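Local coordinates for protein putative oxidoreductase (Yersinia pestis, PDB 3KUX) that probably acts as an NAD(P)-dependent oxidoreductase, pairing a Rossmann-fold nucleotide-binding domain with a C-terminal alpha/beta domain, at residues A[118-123]-A[310-315]; A[79-84]-A[107-112]; A[10-15]-A[22-27]. One frame throughout, in Å; residues are numbered along the deposited sequence.

Interaction 1 (A[118-123]-A[310-315]); sequences GLLLSV and RDAIWG
Leu120, just ahead of edge strand 121-123 of the parallel Rossmann-fold sheet, meets Ala312 and Ile313 in the last turn of helix 303-313, which belongs to the C-terminal part of the chain yet packs on the N-terminal sheet. The close part is a small apolar patch. With chi1 at 169°, CG of Leu120 lies across CB from the backbone N, which carries the two methyls out to the helix: CD1 lies 3.5 Å from Ala312 CB, while Leu120 CB is 4.0 Å from Ile313 CD1. The two longer side chains run nearly perpendicular, and the ethyl arm of Ile313, not its CG2 methyl, makes the touch; that residue also packs on His93 and on Ile8 of strand 8-13. No hydrogen bond joins the segments.

The looser side is the end of the helix, where Gly315 is exposed; with positive phi it closes a Schellman motif, its N hydrogen-bonded to Ala312 O at 2.8 Å. One turn back, the partly exposed Arg310 and Asp311 form a salt bridge, and Arg310 NH1 also bonds to Pro31 O. Arg310 NE reaches Asp311 OD1 at 2.7 Å, in the guanidinium plane but 46° out of that of the carboxylate.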
loop_
_atom_site.group_PDB
_atom_site.type_symbol
_atom_site.label_atom_id
_atom_site.label_comp_id
_atom_site.label_asym_id
_atom_site.label_seq_id
_atom_site.Cartn_x
_atom_site.Cartn_y
_atom_site.Cartn_z
ATOM N N GLY A 118 -23.587 -6.684 -3.061
ATOM C CA GLY A 118 -23.529 -6.257 -1.662
ATOM C C GLY A 118 -22.338 -6.805 -0.890
ATOM O O GLY A 118 -22.407 -6.997 0.324
ATOM N N LEU A 119 -21.242 -7.057 -1.597
ATOM C CA LEU A 119 -20.038 -7.589 -0.969
ATOM C C LEU A 119 -18.988 -6.491 -0.819
ATOM O O LEU A 119 -19.009 -5.500 -1.547
ATOM C CB LEU A 119 -19.474 -8.746 -1.796
ATOM C CG LEU A 119 -20.397 -9.948 -2.003
ATOM C CD1 LEU A 119 -19.935 -10.796 -3.182
ATOM C CD2 LEU A 119 -20.492 -10.780 -0.730
ATOM N N LEU A 120 -18.074 -6.666 0.128
ATOM C CA LEU A 120 -17.012 -5.695 0.316
ATOM C C LEU A 120 -15.821 -6.040 -0.557
ATOM O O LEU A 120 -15.366 -7.185 -0.579
ATOM C CB LEU A 120 -16.586 -5.607 1.782
ATOM C CG LEU A 120 -15.297 -4.808 2.020
ATOM C CD1 LEU A 120 -15.358 -3.994 3.307
ATOM C CD2 LEU A 120 -14.070 -5.710 2.009
ATOM N N LEU A 121 -15.334 -5.039 -1.284
ATOM C CA LEU A 121 -14.136 -5.175 -2.095
ATOM C C LEU A 121 -13.152 -4.087 -1.678
ATOM O O LEU A 121 -13.517 -2.910 -1.618
ATOM C CB LEU A 121 -14.487 -5.034 -3.571
ATOM C CG LEU A 121 -13.328 -5.094 -4.561
ATOM C CD1 LEU A 121 -12.544 -6.388 -4.395
ATOM C CD2 LEU A 121 -13.852 -4.948 -5.978
ATOM N N SER A 122 -11.915 -4.480 -1.381
ATOM C CA SER A 122 -10.904 -3.532 -0.910
ATOM C C SER A 122 -9.500 -3.909 -1.384
ATOM O O SER A 122 -9.224 -5.074 -1.662
ATOM C CB SER A 122 -10.942 -3.428 0.622
ATOM O OG SER A 122 -9.906 -2.598 1.118
ATOM N N VAL A 123 -8.621 -2.914 -1.472
ATOM C CA VAL A 123 -7.243 -3.133 -1.905
ATOM C C VAL A 123 -6.250 -2.848 -0.776
ATOM O O VAL A 123 -6.485 -1.992 0.079
ATOM C CB VAL A 123 -6.896 -2.275 -3.132
ATOM C CG1 VAL A 123 -5.451 -2.509 -3.569
ATOM C CG2 VAL A 123 -7.857 -2.579 -4.270
ATOM N N ARG A 310 -12.288 -6.159 9.049
ATOM C CA ARG A 310 -13.173 -6.795 10.002
ATOM C C ARG A 310 -14.392 -5.919 10.264
ATOM O O ARG A 310 -15.523 -6.310 9.980
ATOM C CB ARG A 310 -12.429 -7.043 11.312
ATOM C CG ARG A 310 -13.284 -7.640 12.412
ATOM C CD ARG A 310 -12.584 -7.527 13.747
ATOM N NE ARG A 310 -12.461 -6.132 14.154
ATOM C CZ ARG A 310 -11.511 -5.663 14.957
ATOM N NH1 ARG A 310 -10.580 -6.475 15.443
ATOM N NH2 ARG A 310 -11.490 -4.375 15.263
ATOM N N ASP A 311 -14.153 -4.727 10.800
ATOM C CA ASP A 311 -15.238 -3.849 11.219
ATOM C C ASP A 311 -16.159 -3.430 10.076
ATOM O O ASP A 311 -17.349 -3.191 10.293
ATOM C CB ASP A 311 -14.681 -2.629 11.950
ATOM C CG ASP A 311 -14.057 -2.991 13.283
ATOM O OD1 ASP A 311 -14.263 -4.134 13.745
ATOM O OD2 ASP A 311 -13.361 -2.142 13.872
ATOM N N ALA A 312 -15.613 -3.341 8.864
ATOM C CA ALA A 312 -16.415 -2.995 7.692
ATOM C C ALA A 312 -17.361 -4.134 7.306
ATOM O O ALA A 312 -18.528 -3.898 6.987
ATOM C CB ALA A 312 -15.525 -2.626 6.529
ATOM N N ILE A 313 -16.849 -5.363 7.333
ATOM C CA ILE A 313 -17.669 -6.540 7.073
ATOM C C ILE A 313 -18.898 -6.530 7.971
ATOM O O ILE A 313 -20.031 -6.673 7.504
ATOM C CB ILE A 313 -16.896 -7.844 7.356
ATOM C CG1 ILE A 313 -15.653 -7.959 6.466
ATOM C CG2 ILE A 313 -17.804 -9.052 7.194
ATOM C CD1 ILE A 313 -15.939 -7.939 4.988
ATOM N N TRP A 314 -18.662 -6.369 9.270
ATOM C CA TRP A 314 -19.739 -6.366 10.252
ATOM C C TRP A 314 -20.610 -5.122 10.136
ATOM O O TRP A 314 -21.588 -4.974 10.860
ATOM C CB TRP A 314 -19.178 -6.517 11.668
ATOM C CG TRP A 314 -18.613 -7.882 11.923
ATOM C CD1 TRP A 314 -18.957 -9.041 11.283
ATOM C CD2 TRP A 314 -17.629 -8.243 12.901
ATOM N NE1 TRP A 314 -18.236 -10.096 11.790
ATOM C CE2 TRP A 314 -17.415 -9.634 12.785
ATOM C CE3 TRP A 314 -16.907 -7.527 13.861
ATOM C CZ2 TRP A 314 -16.509 -10.322 13.592
ATOM C CZ3 TRP A 314 -16.004 -8.211 14.661
ATOM C CH2 TRP A 314 -15.813 -9.595 14.520
ATOM N N GLY A 315 -20.244 -4.230 9.218
ATOM C CA GLY A 315 -21.038 -3.039 8.935
ATOM C C GLY A 315 -20.858 -1.933 9.956
ATOM O O GLY A 315 -21.607 -0.959 9.964
#

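Interaction 2 (A[79-84]-A[107-112]); sequences THFPLA and ANALKE
Two neighbouring helices of the Rossmann fold, 80-89 and 104-116, lie side by side, the first coming after strand 70-73 of the parallel sheet and the second after strand 93-96. The axes of the short segments 80-84 and 107-112 run nearly parallel, 16° apart, and approach to 10.5 Å. Leu110 reaches across the gap from helix 104-116 to Phe81 and Ala84 on successive turns of the other helix.

The isobutyl end of Leu110 divides its work. CD1 lies 3.6 Å from Ala84 CB, and CD2 is almost as near to the same methyl, so the branch straddles the small alanine where the backbones come nearest. Its CG is 3.8 Å from Phe81 CD1, and the leucine meets the ring at a slant, with CD2 also close to CE1 at 3.8 Å. Phe81 gets there because its CG is anti to the backbone N (chi1 -178°), which swings the ring away from its own helix and into the gap. Farther along the same ring, CE1 is met near the ring plane by Ala109 CB at 4.0 Å; the alanine thus sits at the ring edge, toward the more open side of the helix pair.

Inward, Ala84 rests on Ile73 of strand 70-73, while Leu110 continues onto Gln85 and Leu88 of the facing helix. On its other flank helix 104-116 is packed by helix 323-342, through Ala107 against Ile327 and Met330.

All the touches across this pair are carbon to carbon. The association therefore depends on shape and on burial of apolar surface, and the small alanines Ala84 and Ala109 lie against the larger Leu110 and Phe81 side chains.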
loop_
_atom_site.group_PDB
_atom_site.type_symbol
_atom_site.label_atom_id
_atom_site.label_comp_id
_atom_site.label_asym_id
_atom_site.label_seq_id
_atom_site.Cartn_x
_atom_site.Cartn_y
_atom_site.Cartn_z
ATOM N N THR A 79 -3.766 -13.102 -12.334
ATOM C CA THR A 79 -4.798 -13.981 -11.784
ATOM C C THR A 79 -5.837 -13.217 -10.970
ATOM O O THR A 79 -6.959 -13.687 -10.782
ATOM C CB THR A 79 -4.191 -15.077 -10.890
ATOM O OG1 THR A 79 -3.504 -14.471 -9.789
ATOM C CG2 THR A 79 -3.217 -15.932 -11.682
ATOM N N HIS A 80 -5.453 -12.038 -10.489
ATOM C CA HIS A 80 -6.312 -11.221 -9.630
ATOM C C HIS A 80 -7.765 -11.161 -10.098
ATOM O O HIS A 80 -8.670 -11.484 -9.333
ATOM C CB HIS A 80 -5.742 -9.806 -9.486
ATOM C CG HIS A 80 -4.551 -9.721 -8.583
ATOM N ND1 HIS A 80 -4.066 -8.524 -8.103
ATOM C CD2 HIS A 80 -3.756 -10.685 -8.061
ATOM C CE1 HIS A 80 -3.015 -8.751 -7.335
ATOM N NE2 HIS A 80 -2.808 -10.055 -7.291
ATOM N N PHE A 81 -7.983 -10.747 -11.346
ATOM C CA PHE A 81 -9.343 -10.577 -11.870
ATOM C C PHE A 81 -10.152 -11.877 -11.896
ATOM O O PHE A 81 -11.223 -11.951 -11.292
ATOM C CB PHE A 81 -9.327 -9.930 -13.254
ATOM C CG PHE A 81 -10.696 -9.696 -13.828
ATOM C CD1 PHE A 81 -11.523 -8.719 -13.303
ATOM C CD2 PHE A 81 -11.154 -10.452 -14.897
ATOM C CE1 PHE A 81 -12.785 -8.504 -13.832
ATOM C CE2 PHE A 81 -12.414 -10.239 -15.433
ATOM C CZ PHE A 81 -13.231 -9.266 -14.899
ATOM N N PRO A 82 -9.653 -12.904 -12.602
ATOM C CA PRO A 82 -10.326 -14.196 -12.545
ATOM C C PRO A 82 -10.691 -14.566 -11.107
ATOM O O PRO A 82 -11.874 -14.655 -10.771
ATOM C CB PRO A 82 -9.268 -15.158 -13.085
ATOM C CG PRO A 82 -8.491 -14.337 -14.047
ATOM C CD PRO A 82 -8.502 -12.920 -13.522
ATOM N N LEU A 83 -9.678 -14.767 -10.268
ATOM C CA LEU A 83 -9.901 -15.162 -8.880
ATOM C C LEU A 83 -10.883 -14.230 -8.182
ATOM O O LEU A 83 -11.805 -14.683 -7.499
ATOM C CB LEU A 83 -8.579 -15.204 -8.110
ATOM C CG LEU A 83 -7.519 -16.184 -8.623
ATOM C CD1 LEU A 83 -6.266 -16.111 -7.766
ATOM C CD2 LEU A 83 -8.061 -17.605 -8.663
ATOM N N ALA A 84 -10.683 -12.927 -8.355
ATOM C CA ALA A 84 -11.583 -11.937 -7.780
ATOM C C ALA A 84 -13.029 -12.179 -8.215
ATOM O O ALA A 84 -13.927 -12.266 -7.381
ATOM C CB ALA A 84 -11.136 -10.531 -8.145
ATOM N N ALA A 107 -10.733 -3.643 -13.169
ATOM C CA ALA A 107 -10.910 -3.053 -11.842
ATOM C C ALA A 107 -12.334 -2.560 -11.623
ATOM O O ALA A 107 -12.972 -2.887 -10.622
ATOM C CB ALA A 107 -9.924 -1.918 -11.630
ATOM N N ASN A 108 -12.825 -1.765 -12.566
ATOM C CA ASN A 108 -14.180 -1.238 -12.500
ATOM C C ASN A 108 -15.246 -2.332 -12.514
ATOM O O ASN A 108 -16.269 -2.227 -11.832
ATOM C CB ASN A 108 -14.412 -0.247 -13.638
ATOM C CG ASN A 108 -13.701 1.066 -13.408
ATOM O OD1 ASN A 108 -14.043 1.818 -12.495
ATOM N ND2 ASN A 108 -12.700 1.349 -14.232
ATOM N N ALA A 109 -15.003 -3.377 -13.298
ATOM C CA ALA A 109 -15.916 -4.508 -13.354
ATOM C C ALA A 109 -16.104 -5.097 -11.960
ATOM O O ALA A 109 -17.232 -5.326 -11.518
ATOM C CB ALA A 109 -15.396 -5.561 -14.319
ATOM N N LEU A 110 -14.991 -5.334 -11.269
ATOM C CA LEU A 110 -15.030 -5.835 -9.898
ATOM C C LEU A 110 -15.737 -4.853 -8.967
ATOM O O LEU A 110 -16.532 -5.252 -8.120
ATOM C CB LEU A 110 -13.615 -6.104 -9.391
ATOM C CG LEU A 110 -12.810 -7.162 -10.140
ATOM C CD1 LEU A 110 -11.396 -7.237 -9.580
ATOM C CD2 LEU A 110 -13.503 -8.516 -10.064
ATOM N N LYS A 111 -15.433 -3.570 -9.132
ATOM C CA LYS A 111 -16.062 -2.506 -8.359
ATOM C C LYS A 111 -17.584 -2.558 -8.484
ATOM O O LYS A 111 -18.303 -2.304 -7.513
ATOM C CB LYS A 111 -15.529 -1.145 -8.820
ATOM C CG LYS A 111 -16.395 0.055 -8.455
ATOM C CD LYS A 111 -16.409 0.302 -6.954
ATOM C CE LYS A 111 -17.289 1.495 -6.585
ATOM N NZ LYS A 111 -18.745 1.203 -6.726
ATOM N N GLU A 112 -18.069 -2.892 -9.678
ATOM C CA GLU A 112 -19.502 -2.973 -9.938
ATOM C C GLU A 112 -20.083 -4.308 -9.480
ATOM O O GLU A 112 -21.064 -4.353 -8.737
ATOM C CB GLU A 112 -19.784 -2.790 -11.428
ATOM C CG GLU A 112 -19.402 -1.434 -11.987
ATOM C CD GLU A 112 -19.613 -1.355 -13.487
ATOM O OE1 GLU A 112 -20.340 -2.215 -14.031
ATOM O OE2 GLU A 112 -19.050 -0.439 -14.125
#

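Interaction 3 (A[10-15]-A[22-27]); sequences VGLLGY and FHAPLI
Val10 and Leu12 of the first strand of the Rossmann fold point toward helix 17-28, and Ile27, Ala24 and His23 of that helix point back. This is the opening half of a beta-alpha-beta unit, strand 10-13 running 160° to the direction of helix 22-27, with the two short axes 9.9 Å apart. Gly14, with positive phi, begins the next turn, consistent with the glycine-rich dinucleotide-binding loop of Rossmann folds.

Aliphatic packing makes up most of the contact. Val10 CG1 lies 3.8 Å from Ile27 CD1, the end of the extended ethyl arm, while the other methyls pair more loosely, Val10 CG2 to Ile27 CG2 at 4.1 Å. Leu12 sends its two branches to different residues: CD2 is 4.3 Å from Ala24 CB, and CD1 is 3.8 Å from His23 CB, the leucine and histidine side chains meeting nearly at right angles.

The polar end of His23 is engaged elsewhere. Its NE2 is hydrogen-bonded to Asp97 and its ND1 to Tyr306, both beyond the two segments, and its ring also meets that of Phe124.

Around the contact, strand 8-13 is flanked by strands 33-39 and 70-73, with Gly11 hydrogen-bonded through its backbone to Leu70 and Val72, and Leu12 likewise to Gly37 and Ser39; Ile27 further packs on Leu33 of the next strand, where the crossover through helix 17-28 arrives.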
loop_
_atom_site.group_PDB
_atom_site.type_symbol
_atom_site.label_atom_id
_atom_site.label_comp_id
_atom_site.label_asym_id
_atom_site.label_seq_id
_atom_site.Cartn_x
_atom_site.Cartn_y
_atom_site.Cartn_z
ATOM N N VAL A 10 -11.530 -16.555 7.100
ATOM C CA VAL A 10 -10.828 -16.002 5.949
ATOM C C VAL A 10 -10.131 -17.070 5.110
ATOM O O VAL A 10 -9.604 -18.047 5.642
ATOM C CB VAL A 10 -9.773 -14.976 6.396
ATOM C CG1 VAL A 10 -9.112 -14.346 5.188
ATOM C CG2 VAL A 10 -10.405 -13.912 7.280
ATOM N N GLY A 11 -10.133 -16.872 3.796
ATOM C CA GLY A 11 -9.408 -17.747 2.876
ATOM C C GLY A 11 -8.289 -17.005 2.162
ATOM O O GLY A 11 -8.533 -16.041 1.436
ATOM N N LEU A 12 -7.055 -17.450 2.377
ATOM C CA LEU A 12 -5.895 -16.829 1.747
ATOM C C LEU A 12 -5.498 -17.602 0.493
ATOM O O LEU A 12 -5.537 -18.833 0.478
ATOM C CB LEU A 12 -4.727 -16.778 2.731
ATOM C CG LEU A 12 -3.413 -16.163 2.250
ATOM C CD1 LEU A 12 -3.610 -14.722 1.844
ATOM C CD2 LEU A 12 -2.359 -16.265 3.339
ATOM N N LEU A 13 -5.114 -16.881 -0.555
ATOM C CA LEU A 13 -4.793 -17.507 -1.835
ATOM C C LEU A 13 -3.290 -17.582 -2.104
ATOM O O LEU A 13 -2.651 -16.574 -2.414
ATOM C CB LEU A 13 -5.502 -16.774 -2.978
ATOM C CG LEU A 13 -6.915 -17.251 -3.325
ATOM C CD1 LEU A 13 -7.732 -17.541 -2.082
ATOM C CD2 LEU A 13 -7.620 -16.242 -4.218
ATOM N N GLY A 14 -2.733 -18.783 -1.984
ATOM C CA GLY A 14 -1.312 -19.001 -2.233
ATOM C C GLY A 14 -0.443 -18.616 -1.052
ATOM O O GLY A 14 -0.916 -17.994 -0.102
ATOM N N TYR A 15 0.831 -18.995 -1.105
ATOM C CA TYR A 15 1.768 -18.629 -0.049
ATOM C C TYR A 15 2.994 -17.913 -0.611
ATOM O O TYR A 15 4.138 -18.295 -0.339
ATOM C CB TYR A 15 2.191 -19.853 0.768
ATOM C CG TYR A 15 2.576 -19.511 2.190
ATOM C CD1 TYR A 15 1.619 -19.454 3.194
ATOM C CD2 TYR A 15 3.894 -19.227 2.526
ATOM C CE1 TYR A 15 1.964 -19.133 4.494
ATOM C CE2 TYR A 15 4.249 -18.905 3.824
ATOM C CZ TYR A 15 3.280 -18.860 4.803
ATOM O OH TYR A 15 3.630 -18.543 6.096
ATOM N N PHE A 22 2.894 -10.581 4.914
ATOM C CA PHE A 22 1.880 -9.646 5.381
ATOM C C PHE A 22 0.580 -10.322 5.782
ATOM O O PHE A 22 0.204 -10.333 6.954
ATOM C CB PHE A 22 1.583 -8.598 4.309
ATOM C CG PHE A 22 2.758 -7.730 3.964
ATOM C CD1 PHE A 22 3.124 -6.674 4.788
ATOM C CD2 PHE A 22 3.493 -7.961 2.811
ATOM C CE1 PHE A 22 4.207 -5.867 4.470
ATOM C CE2 PHE A 22 4.580 -7.159 2.490
ATOM C CZ PHE A 22 4.936 -6.111 3.322
ATOM N N HIS A 23 -0.107 -10.887 4.801
ATOM C CA HIS A 23 -1.482 -11.334 4.996
ATOM C C HIS A 23 -1.685 -12.368 6.103
ATOM O O HIS A 23 -2.547 -12.196 6.966
ATOM C CB HIS A 23 -2.074 -11.767 3.664
ATOM C CG HIS A 23 -1.938 -10.719 2.607
ATOM N ND1 HIS A 23 -2.620 -9.524 2.661
ATOM C CD2 HIS A 23 -1.161 -10.660 1.499
ATOM C CE1 HIS A 23 -2.290 -8.783 1.617
ATOM N NE2 HIS A 23 -1.407 -9.449 0.897
ATOM N N ALA A 24 -0.896 -13.437 6.090
ATOM C CA ALA A 24 -1.024 -14.449 7.135
ATOM C C ALA A 24 -0.792 -13.832 8.514
ATOM O O ALA A 24 -1.701 -13.788 9.338
ATOM C CB ALA A 24 -0.073 -15.616 6.891
ATOM N N PRO A 25 0.428 -13.336 8.760
ATOM C CA PRO A 25 0.782 -12.798 10.067
ATOM C C PRO A 25 -0.205 -11.748 10.554
ATOM O O PRO A 25 -0.512 -11.704 11.741
ATOM C CB PRO A 25 2.146 -12.154 9.820
ATOM C CG PRO A 25 2.703 -12.889 8.660
ATOM C CD PRO A 25 1.533 -13.221 7.794
ATOM N N LEU A 26 -0.698 -10.911 9.643
ATOM C CA LEU A 26 -1.568 -9.789 10.013
ATOM C C LEU A 26 -3.015 -10.200 10.281
ATOM O O LEU A 26 -3.648 -9.680 11.201
ATOM C CB LEU A 26 -1.517 -8.691 8.948
ATOM C CG LEU A 26 -0.298 -7.766 9.002
ATOM C CD1 LEU A 26 -0.257 -6.858 7.787
ATOM C CD2 LEU A 26 -0.296 -6.942 10.286
ATOM N N ILE A 27 -3.538 -11.119 9.471
ATOM C CA ILE A 27 -4.861 -11.685 9.714
ATOM C C ILE A 27 -4.834 -12.494 10.998
ATOM O O ILE A 27 -5.739 -12.404 11.826
ATOM C CB ILE A 27 -5.304 -12.638 8.592
ATOM C CG1 ILE A 27 -5.287 -11.942 7.232
ATOM C CG2 ILE A 27 -6.692 -13.173 8.885
ATOM C CD1 ILE A 27 -5.764 -12.832 6.099
#

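Interaction 3 is buried in the core of the Rossmann domain, interaction 2 is only partly buried between two of its helices, and interaction 1 lies at the surface. Interactions 1 and 3 reach the same parallel sheet, at an edge strand and at an inner strand, without touching; their nearest atoms are about 8 Å apart. Interaction 2 touches both: Leu121 CD2 packs 3.4 Å from Leu110 O, and Leu83 CD1 lies 3.8 Å from Leu13 CD2. All three are apolar across their segments, but their polar surroundings differ: buried His23 bonds to neighbouring residues in interaction 3, whereas a surface salt bridge flanks interaction 1, which joins the two family regions.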